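S-M checkpoint control protein rad4 (PDB 4BMD) acts in DNA replication and in the checkpoint coupling S and M phases, as a multi-BRCT signalling adaptor, represented here by its BRCT3 and BRCT4 domains. Local coordinates at residues P70-R79 against G88-F98. Numbering follows the deposited sequence.
Sequences PTVNEWWIER and GIDEHALAKPF
N73 grips the loop carbonyls of L94 and A95 from the junction of strand 71-73 and helix 74-82. Its backbone N donates to A95 O at 2.8 Å, nearly straight at 169°. Its side-chain ND2 donates to L94 O at 2.6 Å, with that oxygen in the amide plane. With chi1 60° and chi2 32°, OD1 faces the helix start as N-cap and accepts weakly from W75 N and W76 N. The F98 ring presents its edge to ND2 and, through CZ, lies 3.6 Å from W75 CZ3. These two rings are slid apart, with little overlap. A95 CB sits at the edge of the W76 ring and packs on W76 CB at 3.9 Å. R79 crosses H92, whose CB lies over the centre of one guanidinium face; H92 CD2 is 3.5 Å from R79 NH1. The same NH1 forms a salt bridge with E120, and H92 meets W180 edge-to-face. I89 CG2 packs on V72 CG1 at 3.7 Å. The contact thus packs the loop after the helix against edge strand 71-73 and the first turns of helix 74-82. The N73 amide ties helix start to loop; separately, R79 reaches E120 of BRCT4.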
loop_
_atom_site.group_PDB
_atom_site.type_symbol
_atom_site.label_atom_id
_atom_site.label_comp_id
_atom_site.label_asym_id
_atom_site.label_seq_id
_atom_site.Cartn_x
_atom_site.Cartn_y
_atom_site.Cartn_z
ATOM N N PRO A 70 3.374 -5.503 17.583
ATOM C CA PRO A 70 2.940 -5.578 16.185
ATOM C C PRO A 70 2.975 -4.196 15.541
ATOM O O PRO A 70 2.402 -3.245 16.075
ATOM C CB PRO A 70 1.500 -6.098 16.283
ATOM C CG PRO A 70 1.093 -5.878 17.698
ATOM C CD PRO A 70 2.340 -5.990 18.510
ATOM N N THR A 71 3.657 -4.095 14.406
ATOM C CA THR A 71 3.888 -2.811 13.762
ATOM C C THR A 71 3.111 -2.683 12.457
ATOM O O THR A 71 3.179 -3.557 11.595
ATOM C CB THR A 71 5.388 -2.603 13.483
ATOM O OG1 THR A 71 6.109 -2.604 14.721
ATOM C CG2 THR A 71 5.623 -1.286 12.769
ATOM N N VAL A 72 2.367 -1.591 12.327
ATOM C CA VAL A 72 1.598 -1.314 11.120
ATOM C C VAL A 72 1.781 0.143 10.712
ATOM O O VAL A 72 2.311 0.944 11.481
ATOM C CB VAL A 72 0.094 -1.563 11.342
ATOM C CG1 VAL A 72 -0.167 -3.014 11.712
ATOM C CG2 VAL A 72 -0.441 -0.631 12.418
ATOM N N ASN A 73 1.351 0.486 9.502
ATOM C CA ASN A 73 1.304 1.891 9.105
ATOM C C ASN A 73 -0.102 2.463 9.259
ATOM O O ASN A 73 -1.031 1.736 9.611
ATOM C CB ASN A 73 1.865 2.115 7.691
ATOM C CG ASN A 73 1.103 1.358 6.618
ATOM O OD1 ASN A 73 -0.106 1.149 6.714
ATOM N ND2 ASN A 73 1.817 0.947 5.576
ATOM N N GLU A 74 -0.261 3.757 8.995
ATOM C CA GLU A 74 -1.550 4.412 9.204
ATOM C C GLU A 74 -2.630 3.888 8.259
ATOM O O GLU A 74 -3.821 4.029 8.531
ATOM C CB GLU A 74 -1.430 5.937 9.084
ATOM C CG GLU A 74 -1.296 6.460 7.663
ATOM C CD GLU A 74 0.146 6.671 7.247
ATOM O OE1 GLU A 74 1.010 5.862 7.645
ATOM O OE2 GLU A 74 0.414 7.655 6.526
ATOM N N TRP A 75 -2.212 3.275 7.156
ATOM C CA TRP A 75 -3.157 2.717 6.194
ATOM C C TRP A 75 -3.892 1.512 6.774
ATOM O O TRP A 75 -4.977 1.156 6.314
ATOM C CB TRP A 75 -2.450 2.348 4.887
ATOM C CG TRP A 75 -2.042 3.543 4.077
ATOM C CD1 TRP A 75 -2.390 4.843 4.302
ATOM C CD2 TRP A 75 -1.207 3.548 2.911
ATOM N NE1 TRP A 75 -1.825 5.657 3.350
ATOM C CE2 TRP A 75 -1.095 4.887 2.485
ATOM C CE3 TRP A 75 -0.546 2.551 2.187
ATOM C CZ2 TRP A 75 -0.347 5.254 1.367
ATOM C CZ3 TRP A 75 0.197 2.918 1.080
ATOM C CH2 TRP A 75 0.290 4.257 0.680
ATOM N N TRP A 76 -3.296 0.892 7.788
ATOM C CA TRP A 76 -3.942 -0.198 8.509
ATOM C C TRP A 76 -5.162 0.334 9.252
ATOM O O TRP A 76 -6.198 -0.328 9.321
ATOM C CB TRP A 76 -2.960 -0.840 9.491
ATOM C CG TRP A 76 -3.560 -1.908 10.361
ATOM C CD1 TRP A 76 -3.581 -3.251 10.116
ATOM C CD2 TRP A 76 -4.217 -1.721 11.622
ATOM N NE1 TRP A 76 -4.212 -3.910 11.142
ATOM C CE2 TRP A 76 -4.613 -2.993 12.079
ATOM C CE3 TRP A 76 -4.511 -0.600 12.406
ATOM C CZ2 TRP A 76 -5.287 -3.177 13.285
ATOM C CZ3 TRP A 76 -5.180 -0.784 13.602
ATOM C CH2 TRP A 76 -5.561 -2.063 14.030
ATOM N N ILE A 77 -5.028 1.534 9.806
ATOM C CA ILE A 77 -6.128 2.192 10.498
ATOM C C ILE A 77 -7.245 2.520 9.516
ATOM O O ILE A 77 -8.420 2.278 9.794
ATOM C CB ILE A 77 -5.664 3.493 11.179
ATOM C CG1 ILE A 77 -4.510 3.210 12.143
ATOM C CG2 ILE A 77 -6.823 4.161 11.904
ATOM C CD1 ILE A 77 -3.930 4.454 12.781
ATOM N N GLU A 78 -6.866 3.067 8.365
ATOM C CA GLU A 78 -7.825 3.434 7.329
ATOM C C GLU A 78 -8.573 2.213 6.804
ATOM O O GLU A 78 -9.771 2.283 6.527
ATOM C CB GLU A 78 -7.119 4.155 6.180
ATOM C CG GLU A 78 -6.375 5.411 6.603
ATOM C CD GLU A 78 -5.655 6.079 5.449
ATOM O OE1 GLU A 78 -5.835 5.636 4.295
ATOM O OE2 GLU A 78 -4.905 7.049 5.695
ATOM N N ARG A 79 -7.865 1.097 6.668
ATOM C CA ARG A 79 -8.481 -0.147 6.219
ATOM C C ARG A 79 -9.471 -0.667 7.250
ATOM O O ARG A 79 -10.527 -1.191 6.898
ATOM C CB ARG A 79 -7.418 -1.210 5.933
ATOM C CG ARG A 79 -6.708 -1.040 4.601
ATOM C CD ARG A 79 -5.738 -2.182 4.352
ATOM N NE ARG A 79 -6.378 -3.486 4.513
ATOM C CZ ARG A 79 -6.989 -4.144 3.533
ATOM N NH1 ARG A 79 -7.046 -3.622 2.316
ATOM N NH2 ARG A 79 -7.542 -5.326 3.770
ATOM N N GLY A 88 -5.755 -8.514 10.650
ATOM C CA GLY A 88 -4.455 -8.942 11.130
ATOM C C GLY A 88 -3.393 -8.046 10.525
ATOM O O GLY A 88 -3.640 -7.384 9.516
ATOM N N ILE A 89 -2.210 -8.020 11.129
ATOM C CA ILE A 89 -1.156 -7.124 10.669
ATOM C C ILE A 89 -0.526 -7.584 9.356
ATOM O O ILE A 89 0.147 -6.807 8.683
ATOM C CB ILE A 89 -0.051 -6.935 11.732
ATOM C CG1 ILE A 89 0.728 -8.236 11.939
ATOM C CG2 ILE A 89 -0.648 -6.443 13.043
ATOM C CD1 ILE A 89 1.877 -8.106 12.914
ATOM N N ASP A 90 -0.757 -8.840 8.987
ATOM C CA ASP A 90 -0.146 -9.397 7.784
ATOM C C ASP A 90 -1.147 -9.632 6.652
ATOM O O ASP A 90 -0.789 -10.158 5.598
ATOM C CB ASP A 90 0.586 -10.701 8.113
ATOM C CG ASP A 90 1.756 -10.489 9.054
ATOM O OD1 ASP A 90 2.400 -9.424 8.972
ATOM O OD2 ASP A 90 2.031 -11.389 9.876
ATOM N N GLU A 91 -2.397 -9.235 6.867
ATOM C CA GLU A 91 -3.449 -9.477 5.884
ATOM C C GLU A 91 -3.263 -8.678 4.595
ATOM O O GLU A 91 -3.724 -9.092 3.532
ATOM C CB GLU A 91 -4.831 -9.208 6.485
ATOM C CG GLU A 91 -5.195 -10.139 7.631
ATOM C CD GLU A 91 -6.660 -10.051 8.010
ATOM O OE1 GLU A 91 -7.465 -9.582 7.177
ATOM O OE2 GLU A 91 -7.008 -10.449 9.141
ATOM N N HIS A 92 -2.591 -7.534 4.688
ATOM C CA HIS A 92 -2.323 -6.723 3.504
ATOM C C HIS A 92 -0.926 -6.105 3.534
ATOM O O HIS A 92 -0.516 -5.515 4.535
ATOM C CB HIS A 92 -3.385 -5.637 3.329
ATOM C CG HIS A 92 -3.484 -5.114 1.931
ATOM N ND1 HIS A 92 -2.599 -4.191 1.415
ATOM C CD2 HIS A 92 -4.357 -5.395 0.934
ATOM C CE1 HIS A 92 -2.927 -3.923 0.163
ATOM N NE2 HIS A 92 -3.989 -4.641 -0.152
ATOM N N ALA A 93 -0.209 -6.238 2.423
ATOM C CA ALA A 93 1.185 -5.813 2.337
ATOM C C ALA A 93 1.379 -4.306 2.494
ATOM O O ALA A 93 2.449 -3.852 2.901
ATOM C CB ALA A 93 1.798 -6.292 1.027
ATOM N N LEU A 94 0.348 -3.534 2.168
ATOM C CA LEU A 94 0.440 -2.079 2.239
ATOM C C LEU A 94 0.110 -1.544 3.631
ATOM O O LEU A 94 0.304 -0.362 3.911
ATOM C CB LEU A 94 -0.472 -1.428 1.194
ATOM C CG LEU A 94 -0.111 -1.679 -0.272
ATOM C CD1 LEU A 94 -1.105 -0.997 -1.197
ATOM C CD2 LEU A 94 1.304 -1.209 -0.567
ATOM N N ALA A 95 -0.389 -2.417 4.501
ATOM C CA ALA A 95 -0.754 -2.019 5.856
ATOM C C ALA A 95 0.447 -2.099 6.795
ATOM O O ALA A 95 0.375 -1.686 7.951
ATOM C CB ALA A 95 -1.898 -2.877 6.372
ATOM N N LYS A 96 1.548 -2.641 6.286
ATOM C CA LYS A 96 2.796 -2.711 7.033
ATOM C C LYS A 96 3.802 -1.748 6.420
ATOM O O LYS A 96 3.626 -1.319 5.280
ATOM C CB LYS A 96 3.360 -4.133 6.989
ATOM C CG LYS A 96 2.628 -5.121 7.869
ATOM C CD LYS A 96 3.256 -6.503 7.775
ATOM C CE LYS A 96 3.205 -7.040 6.352
ATOM N NZ LYS A 96 1.805 -7.172 5.856
ATOM N N PRO A 97 4.853 -1.390 7.179
ATOM C CA PRO A 97 5.945 -0.606 6.597
ATOM C C PRO A 97 6.533 -1.337 5.398
ATOM O O PRO A 97 6.899 -2.507 5.515
ATOM C CB PRO A 97 6.969 -0.547 7.731
ATOM C CG PRO A 97 6.152 -0.648 8.968
ATOM C CD PRO A 97 5.024 -1.581 8.630
ATOM N N PHE A 98 6.606 -0.659 4.257
ATOM C CA PHE A 98 7.043 -1.298 3.023
ATOM C C PHE A 98 8.045 -0.455 2.250
ATOM O O PHE A 98 8.811 -0.978 1.442
ATOM C CB PHE A 98 5.837 -1.606 2.128
ATOM C CG PHE A 98 5.056 -0.385 1.718
ATOM C CD1 PHE A 98 5.434 0.363 0.612
ATOM C CD2 PHE A 98 3.938 0.008 2.434
ATOM C CE1 PHE A 98 4.718 1.484 0.238
ATOM C CE2 PHE A 98 3.215 1.127 2.060
ATOM C CZ PHE A 98 3.607 1.866 0.962
#